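Local atomic coordinates of putative peptidyl-prolyl cis-trans isomerase Cbf2 (Campylobacter jejuni, PDB entry 3RFW), a protein that probably catalyses the cis-trans isomerisation of peptidyl-prolyl bonds and resembles the periplasmic chaperone SurA. Residues A[17-22]-A[42-47]; A[111-116]-A[206-211]. All coordinates share one frame; numbering follows the deposited sequence.

Interaction 1: residues A[17-22]-A[42-47]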
loop_
_atom_site.group_PDB
_atom_site.type_symbol
_atom_site.label_atom_id
_atom_site.label_comp_id
_atom_site.label_asym_id
_atom_site.label_seq_id
_atom_site.Cartn_x
_atom_site.Cartn_y
_atom_site.Cartn_z
ATOM N N SER A 17 -3.007 33.645 2.643
ATOM C CA SER A 17 -3.485 32.983 1.454
ATOM C C SER A 17 -2.379 32.314 0.624
ATOM O O SER A 17 -2.477 31.127 0.330
ATOM C CB SER A 17 -4.279 33.975 0.608
ATOM O OG SER A 17 -4.734 33.375 -0.591
ATOM N N GLU A 18 -1.282 33.026 0.355
ATOM C CA GLU A 18 -0.173 32.435 -0.384
ATOM C C GLU A 18 0.514 31.329 0.385
ATOM O O GLU A 18 0.958 30.327 -0.208
ATOM C CB GLU A 18 0.847 33.493 -0.825
ATOM C CG GLU A 18 0.220 34.603 -1.668
ATOM C CD GLU A 18 1.193 35.245 -2.664
ATOM O OE1 GLU A 18 1.331 34.681 -3.780
ATOM O OE2 GLU A 18 1.719 36.363 -2.373
ATOM N N PHE A 19 0.630 31.500 1.703
ATOM C CA PHE A 19 1.245 30.442 2.513
ATOM C C PHE A 19 0.420 29.141 2.429
ATOM O O PHE A 19 0.990 28.067 2.422
ATOM C CB PHE A 19 1.416 30.880 3.975
ATOM C CG PHE A 19 2.099 29.860 4.844
ATOM C CD1 PHE A 19 3.480 29.671 4.772
ATOM C CD2 PHE A 19 1.365 29.099 5.755
ATOM C CE1 PHE A 19 4.112 28.695 5.529
ATOM C CE2 PHE A 19 2.002 28.208 6.606
ATOM C CZ PHE A 19 3.383 27.972 6.479
ATOM N N PHE A 20 -0.913 29.242 2.419
ATOM C CA PHE A 20 -1.744 28.036 2.501
ATOM C C PHE A 20 -2.252 27.513 1.145
ATOM O O PHE A 20 -2.867 26.453 1.075
ATOM C CB PHE A 20 -2.923 28.228 3.463
ATOM C CG PHE A 20 -2.525 28.249 4.898
ATOM C CD1 PHE A 20 -2.064 27.100 5.518
ATOM C CD2 PHE A 20 -2.548 29.428 5.604
ATOM C CE1 PHE A 20 -1.663 27.133 6.839
ATOM C CE2 PHE A 20 -2.151 29.470 6.919
ATOM C CZ PHE A 20 -1.669 28.324 7.535
ATOM N N ALA A 21 -2.032 28.279 0.083
ATOM C CA ALA A 21 -2.508 27.902 -1.251
ATOM C C ALA A 21 -2.164 26.450 -1.676
ATOM O O ALA A 21 -3.026 25.736 -2.150
ATOM C CB ALA A 21 -2.054 28.920 -2.303
ATOM N N PRO A 22 -0.948 25.980 -1.385
ATOM C CA PRO A 22 -0.666 24.564 -1.662
ATOM C C PRO A 22 -1.662 23.630 -0.978
ATOM O O PRO A 22 -2.221 22.744 -1.631
ATOM C CB PRO A 22 0.733 24.351 -1.072
ATOM C CG PRO A 22 1.364 25.735 -1.111
ATOM C CD PRO A 22 0.235 26.708 -0.889
ATOM N N GLN A 42 -3.933 32.273 12.780
ATOM C CA GLN A 42 -3.180 31.912 13.998
ATOM C C GLN A 42 -1.968 31.074 13.652
ATOM O O GLN A 42 -0.889 31.299 14.160
ATOM C CB GLN A 42 -4.032 31.061 14.963
ATOM C CG GLN A 42 -5.084 31.819 15.761
ATOM C CD GLN A 42 -5.618 30.984 16.930
ATOM O OE1 GLN A 42 -6.834 30.856 17.121
ATOM N NE2 GLN A 42 -4.701 30.355 17.675
ATOM N N GLN A 43 -2.214 29.988 12.936
ATOM C CA GLN A 43 -1.143 29.122 12.491
ATOM C C GLN A 43 -0.018 29.904 11.760
ATOM O O GLN A 43 1.170 29.733 12.057
ATOM C CB GLN A 43 -1.721 28.037 11.602
ATOM C CG GLN A 43 -0.711 26.973 11.246
ATOM C CD GLN A 43 -1.363 25.688 10.738
ATOM O OE1 GLN A 43 -2.595 25.498 10.836
ATOM N NE2 GLN A 43 -0.537 24.791 10.204
ATOM N N TYR A 44 -0.410 30.847 10.912
ATOM C CA TYR A 44 0.544 31.611 10.107
ATOM C C TYR A 44 1.355 32.566 10.969
ATOM O O TYR A 44 2.597 32.637 10.851
ATOM C CB TYR A 44 -0.180 32.385 8.989
ATOM C CG TYR A 44 0.762 33.264 8.168
ATOM C CD1 TYR A 44 1.024 34.581 8.547
ATOM C CD2 TYR A 44 1.502 32.726 7.112
ATOM C CE1 TYR A 44 1.998 35.343 7.914
ATOM C CE2 TYR A 44 2.452 33.506 6.426
ATOM C CZ TYR A 44 2.684 34.811 6.818
ATOM O OH TYR A 44 3.592 35.591 6.118
ATOM N N ILE A 45 0.676 33.186 11.938
ATOM C CA ILE A 45 1.340 34.064 12.930
ATOM C C ILE A 45 2.350 33.278 13.770
ATOM O O ILE A 45 3.463 33.723 14.060
ATOM C CB ILE A 45 0.245 34.746 13.845
ATOM C CG1 ILE A 45 -0.497 35.819 13.022
ATOM C CG2 ILE A 45 0.895 35.323 15.090
ATOM C CD1 ILE A 45 -1.818 36.299 13.601
ATOM N N MET A 46 1.988 32.057 14.110
ATOM C CA MET A 46 2.888 31.191 14.876
ATOM C C MET A 46 4.129 30.847 14.051
ATOM O O MET A 46 5.267 30.937 14.553
ATOM C CB MET A 46 2.144 29.922 15.329
ATOM C CG MET A 46 3.050 28.781 15.834
ATOM S SD MET A 46 3.612 29.220 17.488
ATOM C CE MET A 46 2.021 29.062 18.324
ATOM N N GLN A 47 3.916 30.463 12.793
ATOM C CA GLN A 47 5.017 30.309 11.805
ATOM C C GLN A 47 5.855 31.591 11.711
ATOM O O GLN A 47 7.040 31.558 11.863
ATOM C CB GLN A 47 4.438 29.905 10.417
ATOM C CG GLN A 47 5.463 29.747 9.255
ATOM C CD GLN A 47 5.669 31.032 8.415
ATOM O OE1 GLN A 47 4.961 32.043 8.567
ATOM N NE2 GLN A 47 6.618 30.973 7.498
#
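The ring of Phe19 lies against the edge of the Tyr44 ring in an offset edge-to-face pair, with centroids 5.5 Å apart and planes 71° to one another. The CD2-CE2 edge of Tyr44 points at the face of Phe19, and Tyr44 CD2 comes to 3.6 Å from Phe19 CB and to 3.7 Å from Phe19 CG. Phe19 reaches across because its CG stands anti to the backbone N (chi1 -177°), which carries the ring out toward helix 34-56. At the far end of that ring, CZ rests 3.9 Å from Gln47 CG, so the aliphatic part of the glutamine extends the apolar patch. In this SurA-like chaperone the axes of segments 17-22 and 42-47, from helices 13-24 and 34-56, cross at 105° and come within 10.8 Å, far enough apart for large aromatic side chains to fill the interface. Phe20 packs beside Phe19. Gln43 CG lies at the edge of the Phe20 ring, near its plane, 4.1 Å from CZ, while Phe20 CE2 packs at the same distance from Tyr44 CB. Phe19 CD2 also sits over the centre of the Phe20 ring, 3.5 Å above its plane, coupling the two phenylalanines. Tyrosine suits its buried place because the hydroxyl can leave the apolar contact for a polar partner: Tyr44 OH is hydrogen-bonded to Glu15, one turn before Phe19 on the same helix.

Interaction 2: residues A[111-116]-A[206-211]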
loop_
_atom_site.group_PDB
_atom_site.type_symbol
_atom_site.label_atom_id
_atom_site.label_comp_id
_atom_site.label_asym_id
_atom_site.label_seq_id
_atom_site.Cartn_x
_atom_site.Cartn_y
_atom_site.Cartn_z
ATOM N N ALA A 111 -10.735 -13.438 -23.606
ATOM C CA ALA A 111 -11.885 -14.317 -23.424
ATOM C C ALA A 111 -11.733 -15.030 -22.089
ATOM O O ALA A 111 -10.632 -15.437 -21.724
ATOM C CB ALA A 111 -11.955 -15.319 -24.557
ATOM N N ARG A 112 -12.828 -15.177 -21.356
ATOM C CA ARG A 112 -12.779 -15.873 -20.077
ATOM C C ARG A 112 -13.815 -16.995 -20.046
ATOM O O ARG A 112 -14.864 -16.915 -20.701
ATOM C CB ARG A 112 -13.058 -14.900 -18.929
ATOM C CG ARG A 112 -11.911 -13.951 -18.601
ATOM C CD ARG A 112 -12.409 -12.577 -18.129
ATOM N NE ARG A 112 -12.765 -12.533 -16.705
ATOM C CZ ARG A 112 -13.953 -12.139 -16.240
ATOM N NH1 ARG A 112 -14.917 -11.794 -17.085
ATOM N NH2 ARG A 112 -14.185 -12.096 -14.932
ATOM N N VAL A 113 -13.568 -17.980 -19.195
ATOM C CA VAL A 113 -14.578 -18.972 -18.863
ATOM C C VAL A 113 -14.741 -19.108 -17.351
ATOM O O VAL A 113 -13.803 -18.879 -16.587
ATOM C CB VAL A 113 -14.229 -20.332 -19.452
ATOM C CG1 VAL A 113 -12.891 -20.791 -18.923
ATOM C CG2 VAL A 113 -15.310 -21.346 -19.093
ATOM N N GLN A 114 -15.960 -19.430 -16.930
ATOM C CA GLN A 114 -16.243 -19.778 -15.548
ATOM C C GLN A 114 -16.636 -21.258 -15.470
ATOM O O GLN A 114 -17.674 -21.658 -15.994
ATOM C CB GLN A 114 -17.379 -18.885 -15.018
ATOM C CG GLN A 114 -17.636 -19.014 -13.502
ATOM C CD GLN A 114 -18.965 -18.396 -13.045
ATOM O OE1 GLN A 114 -19.943 -18.348 -13.789
ATOM N NE2 GLN A 114 -19.006 -17.959 -11.793
ATOM N N ALA A 115 -15.842 -22.068 -14.774
ATOM C CA ALA A 115 -16.036 -23.520 -14.819
ATOM C C ALA A 115 -15.805 -24.191 -13.477
ATOM O O ALA A 115 -15.112 -23.639 -12.613
ATOM C CB ALA A 115 -15.143 -24.144 -15.887
ATOM N N LYS A 116 -16.389 -25.374 -13.306
ATOM C CA LYS A 116 -15.985 -26.297 -12.250
ATOM C C LYS A 116 -15.292 -27.513 -12.851
ATOM O O LYS A 116 -15.526 -27.844 -14.005
ATOM C CB LYS A 116 -17.216 -26.746 -11.436
ATOM C CG LYS A 116 -17.818 -25.633 -10.555
ATOM C CD LYS A 116 -19.026 -26.122 -9.785
ATOM C CE LYS A 116 -19.960 -24.974 -9.421
ATOM N NZ LYS A 116 -21.181 -25.485 -8.748
ATOM N N GLU A 206 -19.853 -23.091 -16.557
ATOM C CA GLU A 206 -21.001 -22.347 -16.054
ATOM C C GLU A 206 -21.326 -21.164 -16.977
ATOM O O GLU A 206 -22.496 -20.893 -17.267
ATOM C CB GLU A 206 -20.726 -21.859 -14.627
ATOM C CG GLU A 206 -21.912 -21.152 -13.946
ATOM C CD GLU A 206 -21.630 -20.765 -12.491
ATOM O OE1 GLU A 206 -20.636 -21.264 -11.911
ATOM O OE2 GLU A 206 -22.410 -19.967 -11.928
ATOM N N ASN A 207 -20.287 -20.452 -17.410
ATOM C CA ASN A 207 -20.452 -19.207 -18.173
ATOM C C ASN A 207 -19.223 -18.956 -19.042
ATOM O O ASN A 207 -18.185 -19.611 -18.871
ATOM C CB ASN A 207 -20.677 -18.012 -17.230
ATOM C CG ASN A 207 -21.619 -16.957 -17.820
ATOM O OD1 ASN A 207 -21.835 -16.905 -19.029
ATOM N ND2 ASN A 207 -22.152 -16.090 -16.962
ATOM N N SER A 208 -19.346 -18.012 -19.969
ATOM C CA SER A 208 -18.222 -17.594 -20.794
ATOM C C SER A 208 -18.274 -16.090 -21.009
ATOM O O SER A 208 -19.339 -15.483 -20.952
ATOM C CB SER A 208 -18.289 -18.298 -22.139
ATOM O OG SER A 208 -18.111 -19.686 -21.946
ATOM N N GLN A 209 -17.132 -15.504 -21.328
ATOM C CA GLN A 209 -17.110 -14.130 -21.811
ATOM C C GLN A 209 -16.240 -14.096 -23.049
ATOM O O GLN A 209 -15.138 -14.623 -23.030
ATOM C CB GLN A 209 -16.519 -13.212 -20.739
ATOM C CG GLN A 209 -16.859 -11.748 -20.918
ATOM C CD GLN A 209 -16.386 -10.903 -19.734
ATOM O OE1 GLN A 209 -15.228 -10.467 -19.686
ATOM N NE2 GLN A 209 -17.262 -10.718 -18.751
ATOM N N ALA A 210 -16.773 -13.581 -24.148
ATOM C CA ALA A 210 -15.993 -13.495 -25.389
ATOM C C ALA A 210 -14.982 -12.355 -25.263
ATOM O O ALA A 210 -15.223 -11.376 -24.562
ATOM C CB ALA A 210 -16.909 -13.260 -26.598
ATOM N N LYS A 211 -13.840 -12.521 -25.904
ATOM C CA LYS A 211 -12.924 -11.414 -26.179
ATOM C C LYS A 211 -13.705 -10.130 -26.473
ATOM O O LYS A 211 -14.593 -10.121 -27.323
ATOM C CB LYS A 211 -12.064 -11.794 -27.381
ATOM C CG LYS A 211 -10.726 -11.097 -27.486
ATOM C CD LYS A 211 -9.885 -11.713 -28.635
ATOM C CE LYS A 211 -8.691 -10.811 -28.954
ATOM N NZ LYS A 211 -8.009 -11.162 -30.227
#
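Gln114 packs its side chain against Glu206 and Asn207 of strand 199-213. Its CB lies 4.1 Å from Asn207 CB, its CG approaches the carboxylate of Glu206, and CD is 3.5 Å from Glu206 OE1. At the tip, OE1 sits 3.2 Å from Glu206 CD and NE2 3.7 Å from Glu206 OE1, with the amide and carboxylate stacked at 17° between their planes. Both side chains are extended with CG anti to the backbone N (chi1 -172° and -175°), which brings the flat ends together. The main-chain O of Gln114 accepts two bonds, from Asn207 N in the carbonyl plane and from Glu206 N nearly along the C=O axis. Glu206 and Asn207 share one partner in a classic beta bulge, within the central antiparallel pair of the four-stranded sheet of the PPIC-type isomerase domain. Gln114 N bonds to Asn207 O, and Arg112 exchanges two backbone bonds with Gln209. Arg112 and Gln209 run side by side on the same face as Gln114, and Arg112 makes a cation-pi contact with Trp167. On the other face, Val113 brings CG2 to 3.4 Å from Asn207 O and packs on Phe168 and Phe182, fitting a branched apolar residue. Backbone bonds join the strands and the stack adds packing; its acceptors Gln114 OE1 and Glu206 OE2, 3.5 Å apart, are probably slightly unfavourable, which Lys116, salt-bridged to Asp142, may ease.

How the interactions relate
The two contacts stand on opposite sides of the chain's centre, about 57 Å apart between their own centres, and share no secondary-structure element. Interaction 1 joins two helices and is partly buried, with Phe20 and Tyr44 enclosed; interaction 2 joins strands of the isomerase domain and is largely a surface contact, although Val113 and Ala115 are buried. Their chemistry follows: the helices touch through rings and aliphatic carbons, whereas main-chain hydrogen bonds dominate between the strands and polar side chains occupy one face. The second subunit reaches residues of 17-22 and 42-47, but no other protein chain of the assembly touches 111-116 or 206-211.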